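Local structure of dihydropteroate synthase (Anaplasma phagocytophilum, 6UCZ) at residues A[31-36]-A[69-74]; A[130-135]-A[150-155]; A[136-141]-A[154-159]; A[143-148]-A[193-198]. The protein probably catalyses the condensation of 6-hydroxymethyl-7,8-dihydropterin diphosphate with p-aminobenzoate to give 7,8-dihydropteroate, a folate precursor. All coordinates share one frame; numbering follows the deposited sequence.

Contact 1: A[31-36]-A[69-74]; sequences KIVGIL and VIDVGA
V33 packs against V69 and D71 on one face of two neighbouring parallel strands, 31-36 and 69-73, the first two strands of the TIM-barrel fold on which dihydropteroate synthases are built. V33 and V69 stand side by side and point the same way, V33 CG2 lying 4.1 Å from V69 CB, while V33 CG1 presses on D71 CB at 3.5 Å. I35 shares this face, which looks into the barrel.

The other face carries L36, I70 and V72. The first torsion of L36 sets CG anti to the backbone N (chi1 179°) and places the branch beside the carbonyl carbon, over this face. L36 CD2 is 3.8 Å from I70 CG2 in one of the two modelled conformers of I70, so this contact is less certain; V72 CG2 borders the same methyl more loosely. Helix 52-64, which connects the two strands in a right-handed beta-alpha-beta crossover, covers this face, with H58 and A59 against L36 and L62 against I70.

D71 is apolar at its base and polar at its end, where R274 forms a salt bridge with OD2 and S112 and N133 add hydrogen bonds.

Between the two faces runs the parallel backbone pairing, with V33 opposite V69 and L36 opposite V72. Five N-H...O bonds run from V69 N–I32 O to G73 N–L36 O. The shortest joins D71 N to G34 O at 2.7 Å with an angle of 170° at the hydrogen, and the last holds G73 N to L36 O at 2.9 Å.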
loop_
_atom_site.group_PDB
_atom_site.type_symbol
_atom_site.label_atom_id
_atom_site.label_comp_id
_atom_site.label_asym_id
_atom_site.label_seq_id
_atom_site.Cartn_x
_atom_site.Cartn_y
_atom_site.Cartn_z
ATOM N N LYS A 31 8.649 7.460 -3.654
ATOM C CA LYS A 31 7.847 8.220 -2.709
ATOM C C LYS A 31 7.606 7.427 -1.427
ATOM O O LYS A 31 7.427 6.211 -1.464
ATOM C CB LYS A 31 6.508 8.619 -3.340
ATOM C CG LYS A 31 6.656 9.711 -4.406
ATOM C CD LYS A 31 5.292 10.136 -4.935
ATOM C CE LYS A 31 5.391 11.240 -5.993
ATOM N NZ LYS A 31 5.970 12.516 -5.482
ATOM N N ILE A 32 7.606 8.135 -0.296
ATOM C CA ILE A 32 7.361 7.546 1.014
ATOM C C ILE A 32 5.870 7.625 1.314
ATOM O O ILE A 32 5.303 8.722 1.401
ATOM C CB ILE A 32 8.160 8.262 2.110
ATOM C CG1 ILE A 32 9.661 8.229 1.804
ATOM C CG2 ILE A 32 7.868 7.614 3.460
ATOM C CD1 ILE A 32 10.486 9.057 2.761
ATOM N N VAL A 33 5.244 6.467 1.499
ATOM C CA VAL A 33 3.836 6.377 1.867
ATOM C C VAL A 33 3.799 6.002 3.344
ATOM O O VAL A 33 4.022 4.841 3.715
ATOM C CB VAL A 33 3.096 5.360 0.997
ATOM C CG1 VAL A 33 1.619 5.277 1.383
ATOM C CG2 VAL A 33 3.270 5.708 -0.477
ATOM N N GLY A 34 3.509 6.987 4.189
ATOM C CA GLY A 34 3.458 6.751 5.622
ATOM C C GLY A 34 2.143 6.108 6.033
ATOM O O GLY A 34 1.062 6.563 5.641
ATOM N N ILE A 35 2.238 5.070 6.858
ATOM C CA ILE A 35 1.072 4.302 7.279
ATOM C C ILE A 35 0.424 4.993 8.471
ATOM O O ILE A 35 1.079 5.268 9.484
ATOM C CB ILE A 35 1.467 2.857 7.626
ATOM C CG1 ILE A 35 1.977 2.122 6.388
ATOM C CG2 ILE A 35 0.298 2.105 8.284
ATOM C CD1 ILE A 35 2.701 0.807 6.722
ATOM N N LEU A 36 -0.878 5.242 8.360
ATOM C CA LEU A 36 -1.671 5.853 9.415
ATOM C C LEU A 36 -2.856 4.921 9.656
ATOM O O LEU A 36 -3.844 4.938 8.916
ATOM C CB LEU A 36 -2.114 7.263 9.025
ATOM C CG LEU A 36 -2.977 7.976 10.064
ATOM C CD1 LEU A 36 -2.422 7.816 11.452
ATOM C CD2 LEU A 36 -3.088 9.440 9.708
ATOM N N VAL A 69 3.186 10.801 1.035
ATOM C CA VAL A 69 1.773 10.420 1.071
ATOM C C VAL A 69 1.468 9.882 2.462
ATOM O O VAL A 69 2.308 9.205 3.066
ATOM C CB VAL A 69 1.429 9.341 0.011
ATOM C CG1 VAL A 69 -0.090 9.109 -0.067
ATOM C CG2 VAL A 69 1.987 9.716 -1.371
ATOM N N ILE A 70 0.275 10.187 2.982
ATOM C CA ILE A 70 -0.232 9.572 4.207
ATOM C C ILE A 70 -1.317 8.579 3.807
ATOM O O ILE A 70 -2.345 8.970 3.237
ATOM C CB ILE A 70 -0.792 10.609 5.193
ATOM C CG1 ILE A 70 0.195 11.754 5.422
ATOM C CG2 ILE A 70 -1.160 9.928 6.507
ATOM C CD1 ILE A 70 1.459 11.339 6.132
ATOM N N ASP A 71 -1.098 7.305 4.119
ATOM C CA ASP A 71 -2.040 6.235 3.804
ATOM C C ASP A 71 -2.899 5.961 5.035
ATOM O O ASP A 71 -2.414 5.405 6.025
ATOM C CB ASP A 71 -1.291 4.980 3.357
ATOM C CG ASP A 71 -2.218 3.864 2.910
ATOM O OD1 ASP A 71 -3.100 4.131 2.069
ATOM O OD2 ASP A 71 -2.041 2.708 3.373
ATOM N N VAL A 72 -4.176 6.335 4.964
ATOM C CA VAL A 72 -5.087 6.247 6.100
ATOM C C VAL A 72 -5.941 4.991 5.954
ATOM O O VAL A 72 -6.649 4.815 4.954
ATOM C CB VAL A 72 -5.978 7.491 6.203
ATOM C CG1 VAL A 72 -6.767 7.461 7.516
ATOM C CG2 VAL A 72 -5.148 8.781 6.057
ATOM N N GLY A 73 -5.917 4.143 6.974
ATOM C CA GLY A 73 -6.682 2.915 6.939
ATOM C C GLY A 73 -7.394 2.623 8.241
ATOM O O GLY A 73 -6.883 2.928 9.323
ATOM N N ALA A 74 -8.585 2.044 8.146
ATOM C CA ALA A 74 -9.403 1.780 9.316
ATOM C C ALA A 74 -9.778 0.321 9.487
ATOM O O ALA A 74 -10.460 -0.010 10.467
ATOM C CB ALA A 74 -10.694 2.612 9.260
#

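Contact 2: A[130-135]-A[150-155]; sequences DYINDQ and SSAKII. With PMM (pterin-6-yl-methyl-monophosphate), chain C.
The side chain of K153 lies across one face of the Y131 ring, joining adjacent parallel strands of the TIM barrel, 131-134 and 153-155, whose connection through helix 143-148 makes a beta-alpha-beta unit. The lysine CE is 4.1 Å from the ring centroid, 25° off the normal and displaced toward the rim, a CH-pi contact. With CG anti to its carbonyl carbon and a bend at chi3, the chain follows the ring outward from CD2 to the hydroxyl. There NZ makes a weak hydrogen bond to Y131 OH, and a water spans the same two atoms. E110 receives both ends, in a salt bridge with K153 and a hydrogen bond with Y131.

On the opposite face, I132 packs on A121 and L125 of helix 118-127 and, like I154, on A147 of helix 143-148. The backbones are held by I132 N to K153 O, I155 N to I132 O and D134 N to I155 O, the last at 2.7 Å but bent to 133° at the hydrogen; D134 is the centre of an inverse gamma turn there.

Toward the C-terminal end of the strands, N133 shares its face with I155, and I155 CB is 3.8 Å from N133 OD1. The N133 amide both donates to and accepts from the pterin: ND2 reaches PMM N1 at 3.2 Å, and PMM N2 gives an almost straight bond to N133 OD1, 2.8 Å at 176°.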
loop_
_atom_site.group_PDB
_atom_site.type_symbol
_atom_site.label_atom_id
_atom_site.label_comp_id
_atom_site.label_asym_id
_atom_site.label_seq_id
_atom_site.Cartn_x
_atom_site.Cartn_y
_atom_site.Cartn_z
ATOM N N ASP A 130 -6.109 11.822 -2.564
ATOM C CA ASP A 130 -5.396 11.774 -3.832
ATOM C C ASP A 130 -5.256 10.373 -4.402
ATOM O O ASP A 130 -5.105 10.230 -5.618
ATOM C CB ASP A 130 -3.998 12.381 -3.657
ATOM C CG ASP A 130 -4.057 13.801 -3.129
ATOM O OD1 ASP A 130 -4.295 14.704 -3.947
ATOM O OD2 ASP A 130 -3.911 14.004 -1.906
ATOM N N TYR A 131 -5.283 9.346 -3.558
ATOM C CA TYR A 131 -5.118 7.969 -3.999
ATOM C C TYR A 131 -6.197 7.101 -3.386
ATOM O O TYR A 131 -6.563 7.293 -2.222
ATOM C CB TYR A 131 -3.759 7.346 -3.571
ATOM C CG TYR A 131 -2.497 8.043 -4.015
ATOM C CD1 TYR A 131 -2.037 9.184 -3.371
ATOM C CD2 TYR A 131 -1.724 7.507 -5.032
ATOM C CE1 TYR A 131 -0.857 9.809 -3.774
ATOM C CE2 TYR A 131 -0.558 8.107 -5.438
ATOM C CZ TYR A 131 -0.120 9.254 -4.807
ATOM O OH TYR A 131 1.047 9.832 -5.235
ATOM N N ILE A 132 -6.673 6.126 -4.157
ATOM C CA ILE A 132 -7.285 4.931 -3.591
ATOM C C ILE A 132 -6.201 3.870 -3.457
ATOM O O ILE A 132 -5.586 3.465 -4.451
ATOM C CB ILE A 132 -8.431 4.395 -4.458
ATOM C CG1 ILE A 132 -9.463 5.473 -4.789
ATOM C CG2 ILE A 132 -9.102 3.208 -3.747
ATOM C CD1 ILE A 132 -10.487 4.990 -5.792
ATOM N N ASN A 133 -5.946 3.425 -2.240
ATOM C CA ASN A 133 -5.070 2.275 -2.032
ATOM C C ASN A 133 -6.005 1.073 -1.917
ATOM O O ASN A 133 -6.413 0.680 -0.826
ATOM C CB ASN A 133 -4.186 2.467 -0.807
ATOM C CG ASN A 133 -3.383 1.234 -0.477
ATOM O OD1 ASN A 133 -3.245 0.321 -1.302
ATOM N ND2 ASN A 133 -2.880 1.178 0.747
ATOM N N ASP A 134 -6.368 0.504 -3.068
ATOM C CA ASP A 134 -7.377 -0.561 -3.113
ATOM C C ASP A 134 -6.705 -1.862 -2.729
ATOM O O ASP A 134 -6.308 -2.661 -3.585
ATOM C CB ASP A 134 -8.023 -0.669 -4.489
ATOM C CG ASP A 134 -9.048 -1.805 -4.568
ATOM O OD1 ASP A 134 -9.455 -2.340 -3.512
ATOM O OD2 ASP A 134 -9.445 -2.164 -5.695
ATOM N N GLN A 135 -6.649 -2.105 -1.417
ATOM C CA GLN A 135 -6.036 -3.325 -0.908
ATOM C C GLN A 135 -6.814 -4.571 -1.328
ATOM O O GLN A 135 -6.265 -5.674 -1.304
ATOM C CB GLN A 135 -5.982 -3.227 0.613
ATOM C CG GLN A 135 -5.266 -4.342 1.311
ATOM C CD GLN A 135 -5.530 -4.343 2.800
ATOM O OE1 GLN A 135 -5.451 -5.389 3.448
ATOM N NE2 GLN A 135 -5.857 -3.167 3.356
ATOM N N SER A 150 -13.557 9.704 -10.631
ATOM C CA SER A 150 -12.896 10.612 -9.715
ATOM C C SER A 150 -11.514 11.022 -10.176
ATOM O O SER A 150 -10.904 11.879 -9.527
ATOM C CB SER A 150 -12.777 9.976 -8.320
ATOM O OG SER A 150 -11.809 8.930 -8.322
ATOM N N SER A 151 -10.999 10.444 -11.262
ATOM C CA SER A 151 -9.687 10.766 -11.814
ATOM C C SER A 151 -8.555 10.453 -10.836
ATOM O O SER A 151 -7.414 10.887 -11.046
ATOM C CB SER A 151 -9.605 12.229 -12.274
ATOM O OG SER A 151 -9.732 13.123 -11.184
ATOM N N ALA A 152 -8.853 9.733 -9.757
ATOM C CA ALA A 152 -7.872 9.429 -8.729
ATOM C C ALA A 152 -6.816 8.448 -9.226
ATOM O O ALA A 152 -7.035 7.659 -10.147
ATOM C CB ALA A 152 -8.559 8.818 -7.506
ATOM N N LYS A 153 -5.653 8.505 -8.593
ATOM C CA LYS A 153 -4.682 7.437 -8.757
ATOM C C LYS A 153 -5.128 6.261 -7.899
ATOM O O LYS A 153 -5.729 6.440 -6.830
ATOM C CB LYS A 153 -3.288 7.907 -8.348
ATOM C CG LYS A 153 -2.828 9.143 -9.101
ATOM C CD LYS A 153 -1.509 9.689 -8.553
ATOM C CE LYS A 153 -1.734 10.977 -7.766
ATOM N NZ LYS A 153 -0.494 11.802 -7.651
ATOM N N ILE A 154 -4.831 5.048 -8.355
ATOM C CA ILE A 154 -5.287 3.865 -7.636
ATOM C C ILE A 154 -4.190 2.814 -7.554
ATOM O O ILE A 154 -3.569 2.469 -8.563
ATOM C CB ILE A 154 -6.572 3.286 -8.267
ATOM C CG1 ILE A 154 -6.947 1.968 -7.592
ATOM C CG2 ILE A 154 -6.436 3.136 -9.781
ATOM C CD1 ILE A 154 -8.428 1.638 -7.731
ATOM N N ILE A 155 -3.950 2.311 -6.348
ATOM C CA ILE A 155 -3.107 1.141 -6.128
ATOM C C ILE A 155 -4.009 -0.081 -6.043
ATOM O O ILE A 155 -4.998 -0.075 -5.298
ATOM C CB ILE A 155 -2.286 1.276 -4.835
ATOM C CG1 ILE A 155 -1.516 2.597 -4.824
ATOM C CG2 ILE A 155 -1.314 0.078 -4.681
ATOM C CD1 ILE A 155 -1.027 2.980 -3.439
HETATM N N5 PMM C . -0.321 -4.080 3.607
HETATM C C6 PMM C . -1.243 -3.864 4.550
HETATM C C7 PMM C . -2.290 -2.986 4.337
HETATM N N8 PMM C . -2.480 -2.305 3.201
HETATM N N1 PMM C . -1.740 -1.808 1.102
HETATM C C2 PMM C . -0.865 -1.986 0.119
HETATM N N2 PMM C . -1.023 -1.336 -1.038
HETATM N N3 PMM C . 0.209 -2.830 0.219
HETATM C C4 PMM C . 0.510 -3.599 1.319
HETATM O O4 PMM C . 1.481 -4.356 1.322
HETATM C C4A PMM C . -0.441 -3.432 2.438
HETATM C C8A PMM C . -1.551 -2.527 2.264
HETATM C C9 PMM C . -1.096 -4.675 5.813
HETATM O O10 PMM C . 0.041 -4.191 6.558
HETATM P PA PMM C . -0.115 -3.364 7.940
HETATM O O1P PMM C . 1.320 -3.259 8.482
HETATM O O2P PMM C . -0.895 -4.238 8.913
HETATM O O3P PMM C . -0.758 -2.042 7.680
HETATM O O HOH W 1 1.969 9.991 -7.898
#

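Contact 3: A[136-141]-A[154-159]; sequences GGLLDP and IIIMHH. With PMM (pterin-6-yl-methyl-monophosphate), chain C.
H159 turns its imidazole toward the loop 136-141 by setting CG between its backbone N and carbonyl carbon (chi1 60°), which swings the ring edge round until NE2 faces G136 O. The resulting bond, H159 NE2 to G136 O, is 2.8 Å long and 160° at the hydrogen. It leaves the histidine in the plane of its ring, yet it meets the peptide from above the carbonyl plane, 55° out of it. Both ring nitrogens are held, NE2 by G136 O and ND1 by a hydrogen bond with G161 N, and W184 makes an edge-to-face contact with the ring.

The CA atoms of the two segments come nearest at G137 and I156, where CA to CA is 4.4 Å. G137 has positive phi, and its CA lies 4.0 Å from M157 O. Next along, L138 slants across I156, with L138 CD2 against I156 CG2 at 4.0 Å; R188 of helix 174-194 touches both side chains.

M157, with CG anti to its backbone N, leaves the strand toward the ligand and brings SD to 3.5 Å from PMM N3. The loop between strand 131-134 and helix 143-148 is thus tied to the end of strand 153-157 at the C-terminal rim of the TIM barrel, where the pterin pocket lies.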
loop_
_atom_site.group_PDB
_atom_site.type_symbol
_atom_site.label_atom_id
_atom_site.label_comp_id
_atom_site.label_asym_id
_atom_site.label_seq_id
_atom_site.Cartn_x
_atom_site.Cartn_y
_atom_site.Cartn_z
ATOM N N GLY A 136 -8.058 -4.408 -1.781
ATOM C CA GLY A 136 -8.810 -5.534 -2.285
ATOM C C GLY A 136 -8.571 -5.846 -3.736
ATOM O O GLY A 136 -9.006 -6.904 -4.206
ATOM N N GLY A 137 -7.885 -4.960 -4.462
ATOM C CA GLY A 137 -7.625 -5.201 -5.869
ATOM C C GLY A 137 -8.895 -5.454 -6.668
ATOM O O GLY A 137 -9.017 -6.480 -7.341
ATOM N N LEU A 138 -9.853 -4.534 -6.575
ATOM C CA LEU A 138 -11.148 -4.642 -7.248
ATOM C C LEU A 138 -11.960 -5.824 -6.718
ATOM O O LEU A 138 -12.739 -6.438 -7.444
ATOM C CB LEU A 138 -10.986 -4.739 -8.768
ATOM C CG LEU A 138 -9.996 -3.769 -9.410
ATOM C CD1 LEU A 138 -10.084 -3.874 -10.931
ATOM C CD2 LEU A 138 -10.212 -2.334 -8.926
ATOM N N LEU A 139 -11.743 -6.185 -5.453
ATOM C CA LEU A 139 -12.641 -7.127 -4.805
ATOM C C LEU A 139 -14.053 -6.556 -4.753
ATOM O O LEU A 139 -15.036 -7.292 -4.882
ATOM C CB LEU A 139 -12.122 -7.466 -3.408
ATOM C CG LEU A 139 -12.909 -8.405 -2.496
ATOM C CD1 LEU A 139 -13.066 -9.803 -3.103
ATOM C CD2 LEU A 139 -12.164 -8.474 -1.177
ATOM N N ASP A 140 -14.171 -5.246 -4.524
ATOM C CA ASP A 140 -15.455 -4.558 -4.693
ATOM C C ASP A 140 -15.662 -4.273 -6.179
ATOM O O ASP A 140 -14.879 -3.514 -6.767
ATOM C CB ASP A 140 -15.468 -3.262 -3.894
ATOM C CG ASP A 140 -16.855 -2.624 -3.816
ATOM O OD1 ASP A 140 -17.640 -2.749 -4.772
ATOM O OD2 ASP A 140 -17.149 -1.975 -2.789
ATOM N N PRO A 141 -16.674 -4.861 -6.823
ATOM C CA PRO A 141 -16.861 -4.644 -8.270
ATOM C C PRO A 141 -17.202 -3.207 -8.646
ATOM O O PRO A 141 -17.149 -2.876 -9.837
ATOM C CB PRO A 141 -18.011 -5.597 -8.629
ATOM C CG PRO A 141 -18.114 -6.544 -7.483
ATOM C CD PRO A 141 -17.658 -5.800 -6.271
ATOM N N ILE A 154 -4.831 5.048 -8.355
ATOM C CA ILE A 154 -5.287 3.865 -7.636
ATOM C C ILE A 154 -4.190 2.814 -7.554
ATOM O O ILE A 154 -3.569 2.469 -8.563
ATOM C CB ILE A 154 -6.572 3.286 -8.267
ATOM C CG1 ILE A 154 -6.947 1.968 -7.592
ATOM C CG2 ILE A 154 -6.436 3.136 -9.781
ATOM C CD1 ILE A 154 -8.428 1.638 -7.731
ATOM N N ILE A 155 -3.950 2.311 -6.348
ATOM C CA ILE A 155 -3.107 1.141 -6.128
ATOM C C ILE A 155 -4.009 -0.081 -6.043
ATOM O O ILE A 155 -4.998 -0.075 -5.298
ATOM C CB ILE A 155 -2.286 1.276 -4.835
ATOM C CG1 ILE A 155 -1.516 2.597 -4.824
ATOM C CG2 ILE A 155 -1.314 0.078 -4.681
ATOM C CD1 ILE A 155 -1.027 2.980 -3.439
ATOM N N ILE A 156 -3.685 -1.125 -6.805
ATOM C CA ILE A 156 -4.337 -2.427 -6.683
ATOM C C ILE A 156 -3.305 -3.417 -6.158
ATOM O O ILE A 156 -2.196 -3.518 -6.704
ATOM C CB ILE A 156 -4.961 -2.892 -8.011
ATOM C CG1 ILE A 156 -3.961 -2.771 -9.168
ATOM C CG2 ILE A 156 -6.240 -2.092 -8.308
ATOM C CD1 ILE A 156 -4.497 -3.351 -10.493
ATOM N N MET A 157 -3.660 -4.136 -5.092
ATOM C CA MET A 157 -2.741 -5.018 -4.374
ATOM C C MET A 157 -3.140 -6.480 -4.556
ATOM O O MET A 157 -4.317 -6.823 -4.402
ATOM C CB MET A 157 -2.746 -4.691 -2.881
ATOM C CG MET A 157 -1.623 -5.392 -2.117
ATOM S SD MET A 157 -1.972 -5.465 -0.362
ATOM C CE MET A 157 -3.242 -6.755 -0.329
ATOM N N HIS A 158 -2.162 -7.345 -4.847
ATOM C CA HIS A 158 -2.448 -8.769 -5.000
ATOM C C HIS A 158 -2.701 -9.436 -3.649
ATOM O O HIS A 158 -1.994 -9.179 -2.671
ATOM C CB HIS A 158 -1.289 -9.489 -5.694
ATOM C CG HIS A 158 -1.541 -10.955 -5.885
ATOM N ND1 HIS A 158 -1.324 -11.884 -4.890
ATOM C CD2 HIS A 158 -2.060 -11.641 -6.933
ATOM C CE1 HIS A 158 -1.672 -13.084 -5.326
ATOM N NE2 HIS A 158 -2.112 -12.965 -6.566
ATOM N N HIS A 159 -3.687 -10.338 -3.610
ATOM C CA HIS A 159 -3.934 -11.170 -2.435
ATOM C C HIS A 159 -4.597 -12.488 -2.831
ATOM O O HIS A 159 -5.085 -12.652 -3.951
ATOM C CB HIS A 159 -4.778 -10.413 -1.403
ATOM C CG HIS A 159 -6.118 -9.994 -1.926
ATOM N ND1 HIS A 159 -7.187 -10.859 -2.005
ATOM C CD2 HIS A 159 -6.545 -8.816 -2.438
ATOM C CE1 HIS A 159 -8.229 -10.224 -2.519
ATOM N NE2 HIS A 159 -7.868 -8.980 -2.783
HETATM N N5 PMM C . -0.321 -4.080 3.607
HETATM C C6 PMM C . -1.243 -3.864 4.550
HETATM C C7 PMM C . -2.290 -2.986 4.337
HETATM N N8 PMM C . -2.480 -2.305 3.201
HETATM N N1 PMM C . -1.740 -1.808 1.102
HETATM C C2 PMM C . -0.865 -1.986 0.119
HETATM N N2 PMM C . -1.023 -1.336 -1.038
HETATM N N3 PMM C . 0.209 -2.830 0.219
HETATM C C4 PMM C . 0.510 -3.599 1.319
HETATM O O4 PMM C . 1.481 -4.356 1.322
HETATM C C4A PMM C . -0.441 -3.432 2.438
HETATM C C8A PMM C . -1.551 -2.527 2.264
HETATM C C9 PMM C . -1.096 -4.675 5.813
HETATM O O10 PMM C . 0.041 -4.191 6.558
HETATM P PA PMM C . -0.115 -3.364 7.940
HETATM O O1P PMM C . 1.320 -3.259 8.482
HETATM O O2P PMM C . -0.895 -4.238 8.913
HETATM O O3P PMM C . -0.758 -2.042 7.680
#

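Contact 4: A[143-148]-A[193-198]; sequences MPAIAA and IAQGVV
Apolar contact between A147, A148 and V197 brings helix 143-148 against the turn that ends helix 174-194. V197 CG2 sits 3.8 Å from both A147 CB and A148 CB, and also approaches the backbone at A148 N. This methyl is the one anti to the valine's carbonyl carbon, which directs it at the helix.

Van der Waals contacts with polar groups form a second set. Nearer the start of helix 143-148, the amide of Q195 lies against the proline ring, P144 CB being 3.4 Å from Q195 CD, with the two side chains slanted across one another. A148 CB makes a close methyl-carbonyl contact with the turn, 3.2 Å from Q195 O.

Polar linkage between the segments runs through solvent. One water gives a hydrogen bond to Q195 OE1 at 2.9 Å and accepts one from A145 N at 3.0 Å, so the first turn of the helix reaches the glutamine indirectly.

Backbone bonds shape the turn itself. G196 N bonds to I193 O and V197 N to L192 O, with G196 at positive phi (102°) in the C-prime position. These bonds define the Schellman motif that closes helix 174-194, here docked on its neighbour in the outer helical layer of the TIM barrel.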
loop_
_atom_site.group_PDB
_atom_site.type_symbol
_atom_site.label_atom_id
_atom_site.label_comp_id
_atom_site.label_asym_id
_atom_site.label_seq_id
_atom_site.Cartn_x
_atom_site.Cartn_y
_atom_site.Cartn_z
ATOM N N MET A 143 -15.449 -0.680 -7.455
ATOM C CA MET A 143 -14.243 0.132 -7.337
ATOM C C MET A 143 -13.841 0.774 -8.663
ATOM O O MET A 143 -13.501 1.970 -8.649
ATOM C CB MET A 143 -13.088 -0.697 -6.744
ATOM C CG MET A 143 -11.919 0.164 -6.266
ATOM S SD MET A 143 -12.345 1.251 -4.883
ATOM C CE MET A 143 -12.067 0.228 -3.436
ATOM N N PRO A 144 -13.870 0.085 -9.815
ATOM C CA PRO A 144 -13.469 0.763 -11.065
ATOM C C PRO A 144 -14.305 1.986 -11.407
ATOM O O PRO A 144 -13.759 2.996 -11.868
ATOM C CB PRO A 144 -13.618 -0.344 -12.117
ATOM C CG PRO A 144 -13.405 -1.609 -11.343
ATOM C CD PRO A 144 -14.074 -1.360 -10.028
ATOM N N ALA A 145 -15.619 1.928 -11.194
ATOM C CA ALA A 145 -16.459 3.081 -11.492
ATOM C C ALA A 145 -16.088 4.265 -10.608
ATOM O O ALA A 145 -16.036 5.406 -11.079
ATOM C CB ALA A 145 -17.938 2.713 -11.321
ATOM N N ILE A 146 -15.792 4.006 -9.331
ATOM C CA ILE A 146 -15.396 5.075 -8.414
ATOM C C ILE A 146 -14.075 5.704 -8.849
ATOM O O ILE A 146 -13.935 6.931 -8.877
ATOM C CB ILE A 146 -15.304 4.541 -6.973
ATOM C CG1 ILE A 146 -16.693 4.225 -6.431
ATOM C CG2 ILE A 146 -14.621 5.561 -6.074
ATOM C CD1 ILE A 146 -17.698 5.291 -6.749
ATOM N N ALA A 147 -13.079 4.876 -9.177
ATOM C CA ALA A 147 -11.791 5.425 -9.592
ATOM C C ALA A 147 -11.922 6.223 -10.882
ATOM O O ALA A 147 -11.351 7.314 -11.007
ATOM C CB ALA A 147 -10.768 4.300 -9.759
ATOM N N ALA A 148 -12.691 5.704 -11.845
ATOM C CA ALA A 148 -12.811 6.384 -13.127
ATOM C C ALA A 148 -13.549 7.706 -12.988
ATOM O O ALA A 148 -13.117 8.717 -13.551
ATOM C CB ALA A 148 -13.533 5.490 -14.136
ATOM N N ILE A 193 -9.114 0.074 -17.071
ATOM C CA ILE A 193 -9.019 0.837 -18.314
ATOM C C ILE A 193 -10.314 0.742 -19.102
ATOM O O ILE A 193 -10.790 1.737 -19.666
ATOM C CB ILE A 193 -7.816 0.353 -19.145
ATOM C CG1 ILE A 193 -6.509 0.623 -18.398
ATOM C CG2 ILE A 193 -7.798 1.021 -20.512
ATOM C CD1 ILE A 193 -5.277 0.133 -19.143
ATOM N N ALA A 194 -10.908 -0.452 -19.155
ATOM C CA ALA A 194 -12.172 -0.610 -19.869
ATOM C C ALA A 194 -13.278 0.233 -19.248
ATOM O O ALA A 194 -14.187 0.681 -19.953
ATOM C CB ALA A 194 -12.586 -2.080 -19.897
ATOM N N GLN A 195 -13.212 0.475 -17.942
ATOM C CA GLN A 195 -14.234 1.234 -17.240
ATOM C C GLN A 195 -13.888 2.710 -17.126
ATOM O O GLN A 195 -14.573 3.441 -16.402
ATOM C CB GLN A 195 -14.464 0.626 -15.858
ATOM C CG GLN A 195 -15.063 -0.770 -15.925
ATOM C CD GLN A 195 -15.783 -1.172 -14.657
ATOM O OE1 GLN A 195 -16.533 -0.392 -14.073
ATOM N NE2 GLN A 195 -15.537 -2.401 -14.209
ATOM N N GLY A 196 -12.838 3.158 -17.807
ATOM C CA GLY A 196 -12.538 4.567 -17.924
ATOM C C GLY A 196 -11.436 5.102 -17.038
ATOM O O GLY A 196 -11.323 6.326 -16.904
ATOM N N VAL A 197 -10.626 4.243 -16.429
ATOM C CA VAL A 197 -9.480 4.690 -15.640
ATOM C C VAL A 197 -8.284 4.874 -16.561
ATOM O O VAL A 197 -7.906 3.958 -17.302
ATOM C CB VAL A 197 -9.148 3.707 -14.506
ATOM C CG1 VAL A 197 -7.857 4.148 -13.801
ATOM C CG2 VAL A 197 -10.286 3.632 -13.507
ATOM N N VAL A 198 -7.676 6.057 -16.505
ATOM C CA VAL A 198 -6.525 6.345 -17.346
ATOM C C VAL A 198 -5.351 5.468 -16.930
ATOM O O VAL A 198 -5.098 5.257 -15.736
ATOM C CB VAL A 198 -6.191 7.840 -17.230
ATOM C CG1 VAL A 198 -4.759 8.105 -17.611
ATOM C CG2 VAL A 198 -7.147 8.655 -18.086
HETATM O O HOH W 2 -17.270 -0.529 -11.321
#

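Contacts 1 and 2 are buried strand pairings of the same parallel sheet, whereas contact 3 is a buried loop-to-strand junction and contact 4 a partly exposed helical one, centred about 19 Å from the centre of the chain. Backbone hydrogen bonds dominate the first two; one histidine bond and close glycine packing mark the third, and methyl groups with a bridging water the fourth. Contacts 2 and 3 share I154 and I155 on strand 153-157, and both touch the pterin ligand. V69 of contact 1 packs on Y131 of contact 2 inside the barrel, while M143 and A147 connect contact 4 to contact 2 through I132.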